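Local coordinates for protein carboxylesterase (Ferroplasma acidiphilum, PDB 3WJ2) that probably hydrolyses carboxylic ester bonds as a carboxylesterase of the alpha/beta-hydrolase fold, at residues B[101-104]-B[109-112]; B[208-213]-B[251-256]; B[230-235]-B[257-262]; B[244-249]-B[298-303]. One frame throughout, in Å; residues are numbered along the deposited sequence.

Interaction 1: B[101-104]-B[109-112]; sequences FLAK and KIIS
Ile-110 of strand 109-113 packs against Leu-102 and Ala-103 of helix 96-106, and the segment 109-112 shows how alternation along a strand sorts its residues between different surroundings. At its start, Lys-109 points away from the helix, and its ammonium group NZ is held by a salt bridge to Asp-71 and a hydrogen bond to the carbonyl of Ala-75. Ile-110 turns the other way and carries the contact through a single branch. Its CG1 lies over the backbone of the helix, 3.6 Å from Ala-103 N and 3.7 Å from Ala-103 CA. The same carbon reaches the methyl of Ala-103, with CG1 to CB at 3.8 Å, and runs beside the root of Leu-102, where Ile-110 CG1 and Leu-102 CB are 4.1 Å apart. A chi1 of -59° sets CG1 anti to the carbonyl carbon of Ile-110, and this brings the methylene up to the helix. The short approach of the CA atoms of Ala-103 and Ile-110, 5.8 Å, is consistent with the small side chain of Ala-103. Next in sequence, Ile-111 packs on Ala-67, Met-69 and Leu-80 of the adjoining strands, while Ser-112 touches Ile-92. The contact is buried and purely van der Waals, and it closes the beta-alpha-beta unit of strand 78-82, helix 96-106 and strand 109-113. Around it, strand 109-113 runs between strands 63-71 and 78-82, Ala-103 rests on Tyr-70, and Leu-102 touches Tyr-81 of strand 78-82 and Val-297 of helix 291-303.

Interaction 2: B[208-213]-B[251-256]; sequences KMIRYF and DPLRDP
Ile-210, on helix 207-217, reaches the turn at the start of helix 254-266 with one methyl group. Its CD1 stands 3.7 Å from CG and 3.8 Å from CB of Pro-252, so it meets the ring at its CB-CG edge. The same CD1 meets Leu-253 CD2 at 3.9 Å, so one methyl touches both residues, from directions roughly at right angles. The extended end of the isoleucine, chi2 168°, carries CD1 out from the helix to this spot, and its side chain meets the proline obliquely. Leu-253 does not point straight at the helix, but its end bends nearer.

The receiving surface is held by a turn and by a side-chain cap. Residues 251-254 form a type I turn, and Leu-253 N gives a capping bond to Asp-251 OD1 at 2.9 Å, with the oxygen approached from above the carboxylate plane. Asp-251 OD2 accepts from Asn-248 ND2, and the Asp-251 side chain touches His-281. Phe-196 of helix 194-198 packs on Ile-210 as well.

Since only carbon atoms of the side chains meet, the contact has no directional bond to fix its register, and the fit probably rests on shape; the polar bonds nearby act within the segment 251-256 and to its neighbours, not across the contact.

Interaction 3: B[230-235]-B[257-262]; sequences SPLVAD and EETYVK
Tyr-260 meets Pro-231 and Leu-232 where helix 254-266 of this alpha/beta-hydrolase fold packs on a short 3-10 segment, residues 231-233, in the loop leading to strand 243-248. It is an example of a helix-to-loop contact in which one aromatic ring supplies most of the helix side. With CG anti to the backbone N, chi1 -163°, the ring extends from the helix and offers one edge to the loop. Leu-232 comes to that edge near the ring plane, its CD2 lying 3.7 Å from Tyr-260 CD1, and the two side chains run obliquely past each other. Farther out along the ring, Pro-231 CB sits 3.7 Å from Tyr-260 CE1 and 3.6 Å from Tyr-260 OH. Pro-231 O, by contrast, lies at the ring edge, in its plane. The ring additionally meets Phe-237, their planes about 85° apart, and touches Met-245 of the sheet. Cutting the side chain back to an alanine here is likely to leave Pro-231 CB and Leu-232 CD2 facing a gap and to free the 3-10 segment from its main apolar support on the helix. Beyond Tyr-260, the loop is also backed by helix 157-172, on which Pro-231 packs. The contact borders a subunit interface too: Phe-192 of the second subunit lies on Leu-232, and its carbonyl is hydrogen-bonded to Thr-259 OG1. That hydroxyl and the methyl of Thr-259 thus serve different partners. Leu-232 crosses the threonine at about a right angle, its CD2 4.0 Å from Thr-259 CG2.

Interaction 4: B[244-249]-B[298-303]; sequences IMVTNE and KMVARI
Glu-249 OE2 is gripped by two cations from other chains, Lys-262 of the third subunit and Arg-194 of the fourth, at the corner the chain turns at Glu-249. Earlier in the strand the contact is apolar: Ile-244 and Val-246 face Val-300 and Ile-303 of helix 291-303. The segments 244-248 and 298-303 run antiparallel, at 174°, with their axes 10.5 Å apart at closest approach. Val-246 and Val-300 reach toward each other tip to tip, CG2 to CG2 at 3.6 Å. Ile-244 instead slides past Val-300 in the opposite direction, its CG2 4.1 Å from Val-300 CG1. It extends on to Ile-303, where Ile-244 CD1 and Ile-303 CD1 are 3.9 Å apart. A chi1 of 61° in Ile-303 wedges CG1 between its N and C, bringing it beside CD1 of Ile-244. Replacing Ile-244 by an alanine removes CD1 and CG2 and would probably leave both Ile-303 and Val-300 facing a gap on the strand side. Val-300 also touches Val-181 and Phe-183 of the next strand. The contact is therefore an apolar layer between sheet and helix, held by packing alone; charged groups of the same segments have their partners elsewhere, several of them on other subunits.

In the fold
Interaction 4 is the hub of the set. On one side of strand 243-248, helix 291-303 borders interaction 1, where Phe-101 CZ lies 3.6 Å from Lys-298 CG. On the other, helix 254-266 is shared by interactions 2 and 3 and tied back to the strand: Glu-258 OE2 is 2.9 Å from Thr-247 OG1, and Arg-254 NH1 is 2.8 Å from Glu-249 O, both probable hydrogen bonds. Interactions 2 and 3 each lie about 27 Å, centre to centre, from interaction 1, across the middle of the chain. Leu-102 and Leu-253 both come near, without touching, the GxSxG motif round Ser-156, probably the nucleophile elbow. Interactions 2 and 3 touch where Pro-256 O and Leu-232 CD1 are 3.5 Å apart.

Interaction 1: B[101-104]-B[109-112]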
loop_
_atom_site.group_PDB
_atom_site.type_symbol
_atom_site.label_atom_id
_atom_site.label_comp_id
_atom_site.label_asym_id
_atom_site.label_seq_id
_atom_site.Cartn_x
_atom_site.Cartn_y
_atom_site.Cartn_z
ATOM N N PHE B 101 -30.736 -4.687 14.357
ATOM C CA PHE B 101 -29.644 -5.607 14.472
ATOM C C PHE B 101 -28.591 -5.168 15.465
ATOM O O PHE B 101 -28.140 -5.964 16.257
ATOM C CB PHE B 101 -29.048 -5.787 13.057
ATOM C CG PHE B 101 -27.921 -6.812 13.004
ATOM C CD1 PHE B 101 -28.219 -8.186 13.121
ATOM C CD2 PHE B 101 -26.594 -6.441 12.853
ATOM C CE1 PHE B 101 -27.235 -9.143 13.030
ATOM C CE2 PHE B 101 -25.585 -7.417 12.809
ATOM C CZ PHE B 101 -25.916 -8.771 12.885
ATOM N N LEU B 102 -28.240 -3.877 15.449
ATOM C CA LEU B 102 -27.360 -3.454 16.523
ATOM C C LEU B 102 -27.923 -3.634 17.887
ATOM O O LEU B 102 -27.178 -3.925 18.782
ATOM C CB LEU B 102 -27.051 -1.961 16.386
ATOM C CG LEU B 102 -26.279 -1.526 15.150
ATOM C CD1 LEU B 102 -26.042 0.079 15.210
ATOM C CD2 LEU B 102 -24.938 -2.204 15.014
ATOM N N ALA B 103 -29.214 -3.351 18.099
ATOM C CA ALA B 103 -29.791 -3.597 19.388
ATOM C C ALA B 103 -29.787 -5.069 19.832
ATOM O O ALA B 103 -29.446 -5.335 20.962
ATOM C CB ALA B 103 -31.225 -3.004 19.374
ATOM N N LYS B 104 -30.076 -5.946 18.864
ATOM C CA LYS B 104 -30.150 -7.377 19.167
ATOM C C LYS B 104 -28.735 -7.888 19.541
ATOM O O LYS B 104 -28.528 -8.556 20.558
ATOM C CB LYS B 104 -30.746 -8.123 18.027
ATOM C CG LYS B 104 -30.921 -9.638 18.337
ATOM C CD LYS B 104 -32.390 -10.186 18.076
ATOM C CE LYS B 104 -33.231 -10.491 19.345
ATOM N NZ LYS B 104 -34.667 -10.746 19.039
ATOM N N LYS B 109 -29.497 -0.239 24.829
ATOM C CA LYS B 109 -30.452 0.627 24.126
ATOM C C LYS B 109 -29.702 1.279 22.933
ATOM O O LYS B 109 -28.571 1.822 23.120
ATOM C CB LYS B 109 -30.966 1.771 25.020
ATOM C CG LYS B 109 -32.008 1.238 26.091
ATOM C CD LYS B 109 -32.354 2.411 26.943
ATOM C CE LYS B 109 -33.701 2.244 27.845
ATOM N NZ LYS B 109 -33.797 0.926 28.509
ATOM N N ILE B 110 -30.327 1.262 21.808
ATOM C CA ILE B 110 -29.811 2.038 20.658
ATOM C C ILE B 110 -30.870 3.145 20.376
ATOM O O ILE B 110 -32.085 2.848 20.121
ATOM C CB ILE B 110 -29.692 1.093 19.371
ATOM C CG1 ILE B 110 -28.746 -0.092 19.636
ATOM C CG2 ILE B 110 -29.213 1.885 18.083
ATOM C CD1 ILE B 110 -27.278 0.280 20.036
ATOM N N ILE B 111 -30.416 4.394 20.289
ATOM C CA ILE B 111 -31.343 5.498 20.045
ATOM C C ILE B 111 -30.914 6.123 18.738
ATOM O O ILE B 111 -29.910 6.859 18.668
ATOM C CB ILE B 111 -31.358 6.552 21.204
ATOM C CG1 ILE B 111 -31.707 5.798 22.528
ATOM C CG2 ILE B 111 -32.379 7.705 20.864
ATOM C CD1 ILE B 111 -31.628 6.743 23.795
ATOM N N SER B 112 -31.697 5.899 17.697
ATOM C CA SER B 112 -31.354 6.383 16.363
ATOM C C SER B 112 -31.934 7.765 16.185
ATOM O O SER B 112 -33.165 8.007 16.326
ATOM C CB SER B 112 -31.891 5.353 15.351
ATOM O OG SER B 112 -31.707 5.875 14.026
#

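Interaction 2: B[208-213]-B[251-256]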
loop_
_atom_site.group_PDB
_atom_site.type_symbol
_atom_site.label_atom_id
_atom_site.label_comp_id
_atom_site.label_asym_id
_atom_site.label_seq_id
_atom_site.Cartn_x
_atom_site.Cartn_y
_atom_site.Cartn_z
ATOM N N LYS B 208 -16.664 11.853 -7.345
ATOM C CA LYS B 208 -17.632 12.880 -7.735
ATOM C C LYS B 208 -18.741 12.980 -6.713
ATOM O O LYS B 208 -19.114 14.083 -6.360
ATOM C CB LYS B 208 -18.241 12.609 -9.087
ATOM C CG LYS B 208 -17.227 12.916 -10.197
ATOM C CD LYS B 208 -17.814 12.421 -11.511
ATOM C CE LYS B 208 -18.759 13.487 -12.023
ATOM N NZ LYS B 208 -19.141 13.183 -13.417
ATOM N N MET B 209 -19.210 11.836 -6.225
ATOM C CA MET B 209 -20.277 11.940 -5.177
ATOM C C MET B 209 -19.746 12.486 -3.854
ATOM O O MET B 209 -20.478 13.224 -3.142
ATOM C CB MET B 209 -20.952 10.580 -4.965
ATOM C CG MET B 209 -21.901 10.345 -6.124
ATOM S SD MET B 209 -23.156 11.734 -6.364
ATOM C CE MET B 209 -24.013 11.629 -4.763
ATOM N N ILE B 210 -18.510 12.093 -3.460
ATOM C CA ILE B 210 -17.948 12.626 -2.223
ATOM C C ILE B 210 -17.945 14.153 -2.335
ATOM O O ILE B 210 -18.289 14.846 -1.373
ATOM C CB ILE B 210 -16.534 12.071 -1.970
ATOM C CG1 ILE B 210 -16.641 10.620 -1.576
ATOM C CG2 ILE B 210 -15.825 12.851 -0.818
ATOM C CD1 ILE B 210 -15.212 9.815 -1.580
ATOM N N ARG B 211 -17.536 14.654 -3.493
ATOM C CA ARG B 211 -17.554 16.140 -3.683
ATOM C C ARG B 211 -18.929 16.750 -3.625
ATOM O O ARG B 211 -19.116 17.826 -3.014
ATOM C CB ARG B 211 -16.774 16.588 -4.949
ATOM C CG ARG B 211 -15.256 16.208 -4.691
ATOM C CD ARG B 211 -14.244 16.819 -5.738
ATOM N NE ARG B 211 -12.986 16.053 -5.898
ATOM C CZ ARG B 211 -12.804 15.110 -6.835
ATOM N NH1 ARG B 211 -13.796 14.816 -7.679
ATOM N NH2 ARG B 211 -11.643 14.452 -6.958
ATOM N N TYR B 212 -19.893 16.073 -4.232
ATOM C CA TYR B 212 -21.271 16.533 -4.302
ATOM C C TYR B 212 -21.778 16.618 -2.860
ATOM O O TYR B 212 -22.290 17.674 -2.480
ATOM C CB TYR B 212 -22.127 15.529 -5.135
ATOM C CG TYR B 212 -23.655 15.719 -5.150
ATOM C CD1 TYR B 212 -24.281 16.291 -6.244
ATOM C CD2 TYR B 212 -24.453 15.296 -4.093
ATOM C CE1 TYR B 212 -25.657 16.404 -6.331
ATOM C CE2 TYR B 212 -25.813 15.523 -4.102
ATOM C CZ TYR B 212 -26.419 16.054 -5.239
ATOM O OH TYR B 212 -27.780 16.124 -5.299
ATOM N N PHE B 213 -21.584 15.581 -2.060
ATOM C CA PHE B 213 -22.031 15.641 -0.649
ATOM C C PHE B 213 -21.338 16.757 0.111
ATOM O O PHE B 213 -21.996 17.420 0.932
ATOM C CB PHE B 213 -21.806 14.321 0.062
ATOM C CG PHE B 213 -22.706 13.206 -0.455
ATOM C CD1 PHE B 213 -24.044 13.440 -0.622
ATOM C CD2 PHE B 213 -22.174 11.922 -0.756
ATOM C CE1 PHE B 213 -24.946 12.442 -1.131
ATOM C CE2 PHE B 213 -23.069 10.908 -1.237
ATOM C CZ PHE B 213 -24.433 11.194 -1.422
ATOM N N ASP B 251 -12.279 1.362 -0.071
ATOM C CA ASP B 251 -13.231 2.496 0.218
ATOM C C ASP B 251 -12.375 3.749 0.117
ATOM O O ASP B 251 -11.291 3.855 0.734
ATOM C CB ASP B 251 -13.759 2.303 1.668
ATOM C CG ASP B 251 -14.585 3.476 2.184
ATOM O OD1 ASP B 251 -14.730 4.530 1.628
ATOM O OD2 ASP B 251 -15.167 3.186 3.273
ATOM N N PRO B 252 -12.794 4.734 -0.681
ATOM C CA PRO B 252 -11.991 5.991 -0.778
ATOM C C PRO B 252 -11.722 6.690 0.568
ATOM O O PRO B 252 -10.721 7.393 0.740
ATOM C CB PRO B 252 -12.742 6.874 -1.751
ATOM C CG PRO B 252 -14.162 6.241 -1.830
ATOM C CD PRO B 252 -14.080 4.824 -1.423
ATOM N N LEU B 253 -12.637 6.521 1.553
ATOM C CA LEU B 253 -12.511 7.180 2.848
ATOM C C LEU B 253 -11.545 6.511 3.822
ATOM O O LEU B 253 -11.358 6.967 4.937
ATOM C CB LEU B 253 -13.893 7.197 3.569
ATOM C CG LEU B 253 -14.865 8.032 2.807
ATOM C CD1 LEU B 253 -16.146 8.287 3.731
ATOM C CD2 LEU B 253 -14.408 9.292 2.191
ATOM N N ARG B 254 -10.954 5.350 3.470
ATOM C CA ARG B 254 -10.228 4.512 4.384
ATOM C C ARG B 254 -8.955 5.184 4.955
ATOM O O ARG B 254 -8.707 5.094 6.150
ATOM C CB ARG B 254 -9.799 3.235 3.613
ATOM C CG ARG B 254 -8.949 2.224 4.428
ATOM C CD ARG B 254 -8.296 1.205 3.463
ATOM N NE ARG B 254 -7.156 1.876 2.861
ATOM C CZ ARG B 254 -6.433 1.277 1.900
ATOM N NH1 ARG B 254 -6.856 0.141 1.325
ATOM N NH2 ARG B 254 -5.363 1.905 1.415
ATOM N N ASP B 255 -8.115 5.723 4.079
ATOM C CA ASP B 255 -6.770 6.150 4.643
ATOM C C ASP B 255 -6.884 7.245 5.764
ATOM O O ASP B 255 -6.269 7.075 6.832
ATOM C CB ASP B 255 -5.812 6.606 3.565
ATOM C CG ASP B 255 -5.240 5.396 2.717
ATOM O OD1 ASP B 255 -5.393 4.242 3.129
ATOM O OD2 ASP B 255 -4.635 5.684 1.668
ATOM N N PRO B 256 -7.720 8.287 5.556
ATOM C CA PRO B 256 -7.858 9.234 6.684
ATOM C C PRO B 256 -8.393 8.613 7.971
ATOM O O PRO B 256 -8.023 9.046 9.081
ATOM C CB PRO B 256 -8.822 10.332 6.113
ATOM C CG PRO B 256 -8.646 10.249 4.566
ATOM C CD PRO B 256 -8.506 8.713 4.382
#

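Interaction 3: B[230-235]-B[257-262]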
loop_
_atom_site.group_PDB
_atom_site.type_symbol
_atom_site.label_atom_id
_atom_site.label_comp_id
_atom_site.label_asym_id
_atom_site.label_seq_id
_atom_site.Cartn_x
_atom_site.Cartn_y
_atom_site.Cartn_z
ATOM N N SER B 230 -14.436 18.727 9.981
ATOM C CA SER B 230 -13.428 17.713 9.630
ATOM C C SER B 230 -12.558 17.489 10.858
ATOM O O SER B 230 -11.585 18.263 11.125
ATOM C CB SER B 230 -12.455 18.104 8.442
ATOM O OG SER B 230 -13.166 18.237 7.156
ATOM N N PRO B 231 -12.781 16.489 11.680
ATOM C CA PRO B 231 -12.045 16.240 12.915
ATOM C C PRO B 231 -10.537 16.109 12.697
ATOM O O PRO B 231 -9.768 16.343 13.633
ATOM C CB PRO B 231 -12.641 14.881 13.421
ATOM C CG PRO B 231 -14.106 15.047 12.991
ATOM C CD PRO B 231 -14.025 15.690 11.576
ATOM N N LEU B 232 -10.114 15.719 11.487
ATOM C CA LEU B 232 -8.684 15.554 11.288
ATOM C C LEU B 232 -7.999 16.904 11.313
ATOM O O LEU B 232 -6.774 16.903 11.373
ATOM C CB LEU B 232 -8.395 14.795 9.949
ATOM C CG LEU B 232 -8.354 13.329 10.272
ATOM C CD1 LEU B 232 -8.456 12.519 8.911
ATOM C CD2 LEU B 232 -7.035 12.880 11.029
ATOM N N VAL B 233 -8.724 18.013 11.267
ATOM C CA VAL B 233 -8.029 19.335 11.358
ATOM C C VAL B 233 -7.797 19.764 12.802
ATOM O O VAL B 233 -7.171 20.852 12.995
ATOM C CB VAL B 233 -8.686 20.400 10.408
ATOM C CG1 VAL B 233 -8.759 19.891 8.960
ATOM C CG2 VAL B 233 -9.954 20.805 10.882
ATOM N N ALA B 234 -8.301 19.035 13.821
ATOM C CA ALA B 234 -8.068 19.337 15.265
ATOM C C ALA B 234 -6.564 19.343 15.502
ATOM O O ALA B 234 -5.808 18.660 14.844
ATOM C CB ALA B 234 -8.697 18.317 16.174
ATOM N N ASP B 235 -6.149 20.163 16.431
ATOM C CA ASP B 235 -4.710 20.148 16.682
ATOM C C ASP B 235 -4.342 19.297 17.912
ATOM O O ASP B 235 -3.158 19.105 18.195
ATOM C CB ASP B 235 -4.145 21.589 16.684
ATOM C CG ASP B 235 -4.859 22.480 17.650
ATOM O OD1 ASP B 235 -5.355 21.951 18.685
ATOM O OD2 ASP B 235 -4.925 23.726 17.367
ATOM N N GLU B 257 -9.256 7.581 7.849
ATOM C CA GLU B 257 -9.723 6.949 9.054
ATOM C C GLU B 257 -8.665 6.238 9.821
ATOM O O GLU B 257 -8.692 6.122 11.029
ATOM C CB GLU B 257 -10.872 5.922 8.662
ATOM C CG GLU B 257 -12.090 6.654 8.069
ATOM C CD GLU B 257 -12.972 5.697 7.291
ATOM O OE1 GLU B 257 -12.570 4.526 7.197
ATOM O OE2 GLU B 257 -14.032 6.202 6.751
ATOM N N GLU B 258 -7.757 5.566 9.080
ATOM C CA GLU B 258 -6.710 4.751 9.696
ATOM C C GLU B 258 -5.709 5.761 10.297
ATOM O O GLU B 258 -5.254 5.490 11.438
ATOM C CB GLU B 258 -6.058 3.841 8.647
ATOM C CG GLU B 258 -7.181 2.808 8.188
ATOM C CD GLU B 258 -6.643 1.654 7.382
ATOM O OE1 GLU B 258 -5.423 1.638 6.934
ATOM O OE2 GLU B 258 -7.433 0.726 7.129
ATOM N N THR B 259 -5.586 6.922 9.680
ATOM C CA THR B 259 -4.723 7.989 10.340
ATOM C C THR B 259 -5.367 8.468 11.620
ATOM O O THR B 259 -4.712 8.569 12.673
ATOM C CB THR B 259 -4.570 9.170 9.419
ATOM O OG1 THR B 259 -3.815 8.742 8.246
ATOM C CG2 THR B 259 -3.959 10.421 10.087
ATOM N N TYR B 260 -6.709 8.618 11.626
ATOM C CA TYR B 260 -7.361 9.074 12.829
ATOM C C TYR B 260 -7.160 8.156 14.012
ATOM O O TYR B 260 -6.937 8.621 15.152
ATOM C CB TYR B 260 -8.870 9.314 12.535
ATOM C CG TYR B 260 -9.606 10.173 13.564
ATOM C CD1 TYR B 260 -9.379 11.540 13.530
ATOM C CD2 TYR B 260 -10.480 9.667 14.500
ATOM C CE1 TYR B 260 -10.095 12.432 14.396
ATOM C CE2 TYR B 260 -11.159 10.538 15.396
ATOM C CZ TYR B 260 -10.895 11.915 15.338
ATOM O OH TYR B 260 -11.597 12.774 16.158
ATOM N N VAL B 261 -7.312 6.826 13.852
ATOM C CA VAL B 261 -7.009 5.892 14.921
ATOM C C VAL B 261 -5.603 6.084 15.528
ATOM O O VAL B 261 -5.450 6.050 16.751
ATOM C CB VAL B 261 -7.024 4.360 14.373
ATOM C CG1 VAL B 261 -6.410 3.355 15.485
ATOM C CG2 VAL B 261 -8.333 4.054 14.135
ATOM N N LYS B 262 -4.656 6.218 14.615
ATOM C CA LYS B 262 -3.246 6.395 15.017
ATOM C C LYS B 262 -3.061 7.677 15.770
ATOM O O LYS B 262 -2.356 7.656 16.794
ATOM C CB LYS B 262 -2.357 6.346 13.845
ATOM C CG LYS B 262 -2.342 4.901 13.128
ATOM C CD LYS B 262 -1.740 4.888 11.769
ATOM C CE LYS B 262 -1.610 3.341 11.339
ATOM N NZ LYS B 262 -1.123 3.287 9.989
#

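Interaction 4: B[244-249]-B[298-303]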
loop_
_atom_site.group_PDB
_atom_site.type_symbol
_atom_site.label_atom_id
_atom_site.label_comp_id
_atom_site.label_asym_id
_atom_site.label_seq_id
_atom_site.Cartn_x
_atom_site.Cartn_y
_atom_site.Cartn_z
ATOM N N ILE B 244 -13.852 2.953 18.963
ATOM C CA ILE B 244 -13.775 1.767 18.068
ATOM C C ILE B 244 -13.900 2.344 16.656
ATOM O O ILE B 244 -14.883 3.053 16.343
ATOM C CB ILE B 244 -14.895 0.808 18.320
ATOM C CG1 ILE B 244 -14.909 0.336 19.784
ATOM C CG2 ILE B 244 -14.845 -0.386 17.320
ATOM C CD1 ILE B 244 -16.251 -0.495 20.166
ATOM N N MET B 245 -12.938 1.991 15.771
ATOM C CA MET B 245 -12.893 2.508 14.393
ATOM C C MET B 245 -12.936 1.314 13.474
ATOM O O MET B 245 -12.174 0.372 13.630
ATOM C CB MET B 245 -11.601 3.294 14.063
ATOM C CG MET B 245 -11.479 3.647 12.593
ATOM S SD MET B 245 -12.588 5.035 12.133
ATOM C CE MET B 245 -11.699 6.496 12.859
ATOM N N VAL B 246 -13.916 1.361 12.541
ATOM C CA VAL B 246 -13.963 0.281 11.502
ATOM C C VAL B 246 -13.773 0.975 10.184
ATOM O O VAL B 246 -14.459 1.906 9.803
ATOM C CB VAL B 246 -15.400 -0.346 11.516
ATOM C CG1 VAL B 246 -15.483 -1.406 10.401
ATOM C CG2 VAL B 246 -15.666 -0.980 12.953
ATOM N N THR B 247 -12.790 0.494 9.421
ATOM C CA THR B 247 -12.588 0.976 8.046
ATOM C C THR B 247 -12.749 -0.223 7.110
ATOM O O THR B 247 -12.842 -1.388 7.522
ATOM C CB THR B 247 -11.080 1.497 7.883
ATOM O OG1 THR B 247 -10.206 0.369 7.865
ATOM C CG2 THR B 247 -10.741 2.361 9.104
ATOM N N ASN B 248 -12.892 0.148 5.836
ATOM C CA ASN B 248 -13.102 -0.918 4.800
ATOM C C ASN B 248 -11.898 -0.882 3.851
ATOM O O ASN B 248 -11.468 0.196 3.453
ATOM C CB ASN B 248 -14.310 -0.513 3.955
ATOM C CG ASN B 248 -15.572 -0.349 4.827
ATOM O OD1 ASN B 248 -16.006 -1.296 5.456
ATOM N ND2 ASN B 248 -16.131 0.828 4.823
ATOM N N GLU B 249 -11.420 -2.072 3.510
ATOM C CA GLU B 249 -10.270 -2.110 2.533
ATOM C C GLU B 249 -10.453 -1.323 1.255
ATOM O O GLU B 249 -9.570 -0.542 0.876
ATOM C CB GLU B 249 -9.988 -3.589 2.225
ATOM C CG GLU B 249 -8.720 -3.689 1.382
ATOM C CD GLU B 249 -8.299 -5.112 1.155
ATOM O OE1 GLU B 249 -8.996 -6.075 1.468
ATOM O OE2 GLU B 249 -7.130 -5.272 0.670
ATOM N N LYS B 298 -21.362 -7.605 14.047
ATOM C CA LYS B 298 -21.539 -8.385 15.282
ATOM C C LYS B 298 -20.357 -8.265 16.271
ATOM O O LYS B 298 -20.519 -8.130 17.489
ATOM C CB LYS B 298 -21.685 -9.889 14.925
ATOM C CG LYS B 298 -23.004 -10.218 14.429
ATOM C CD LYS B 298 -23.060 -11.736 13.906
ATOM C CE LYS B 298 -22.785 -12.698 14.908
ATOM N NZ LYS B 298 -23.306 -13.958 14.239
ATOM N N MET B 299 -19.110 -8.267 15.704
ATOM C CA MET B 299 -17.857 -8.159 16.483
ATOM C C MET B 299 -17.958 -6.825 17.287
ATOM O O MET B 299 -17.706 -6.813 18.492
ATOM C CB MET B 299 -16.618 -8.129 15.544
ATOM C CG MET B 299 -16.200 -9.475 15.249
ATOM S SD MET B 299 -14.812 -9.095 13.977
ATOM C CE MET B 299 -14.383 -10.636 14.474
ATOM N N VAL B 300 -18.226 -5.760 16.618
ATOM C CA VAL B 300 -18.271 -4.436 17.253
ATOM C C VAL B 300 -19.405 -4.381 18.257
ATOM O O VAL B 300 -19.220 -3.980 19.412
ATOM C CB VAL B 300 -18.389 -3.355 16.186
ATOM C CG1 VAL B 300 -18.620 -2.020 16.867
ATOM C CG2 VAL B 300 -17.053 -3.308 15.355
ATOM N N ALA B 301 -20.605 -4.802 17.801
ATOM C CA ALA B 301 -21.754 -4.647 18.663
ATOM C C ALA B 301 -21.584 -5.424 19.945
ATOM O O ALA B 301 -22.080 -4.949 20.956
ATOM C CB ALA B 301 -23.031 -5.162 17.850
ATOM N N ARG B 302 -20.941 -6.613 19.896
ATOM C CA ARG B 302 -20.747 -7.407 21.048
ATOM C C ARG B 302 -19.715 -6.953 22.042
ATOM O O ARG B 302 -19.748 -7.440 23.184
ATOM C CB ARG B 302 -20.604 -8.913 20.662
ATOM C CG ARG B 302 -21.834 -9.435 19.999
ATOM C CD ARG B 302 -21.590 -10.927 19.556
ATOM N NE ARG B 302 -22.827 -11.372 18.870
ATOM C CZ ARG B 302 -23.012 -12.636 18.505
ATOM N NH1 ARG B 302 -22.037 -13.521 18.705
ATOM N NH2 ARG B 302 -24.152 -13.022 17.946
ATOM N N ILE B 303 -18.868 -5.976 21.669
ATOM C CA ILE B 303 -17.913 -5.416 22.650
ATOM C C ILE B 303 -18.443 -4.064 23.148
ATOM O O ILE B 303 -17.950 -3.631 24.147
ATOM C CB ILE B 303 -16.452 -5.329 22.180
ATOM C CG1 ILE B 303 -16.206 -4.420 20.920
ATOM C CG2 ILE B 303 -15.992 -6.807 21.869
ATOM C CD1 ILE B 303 -14.700 -4.018 20.836
#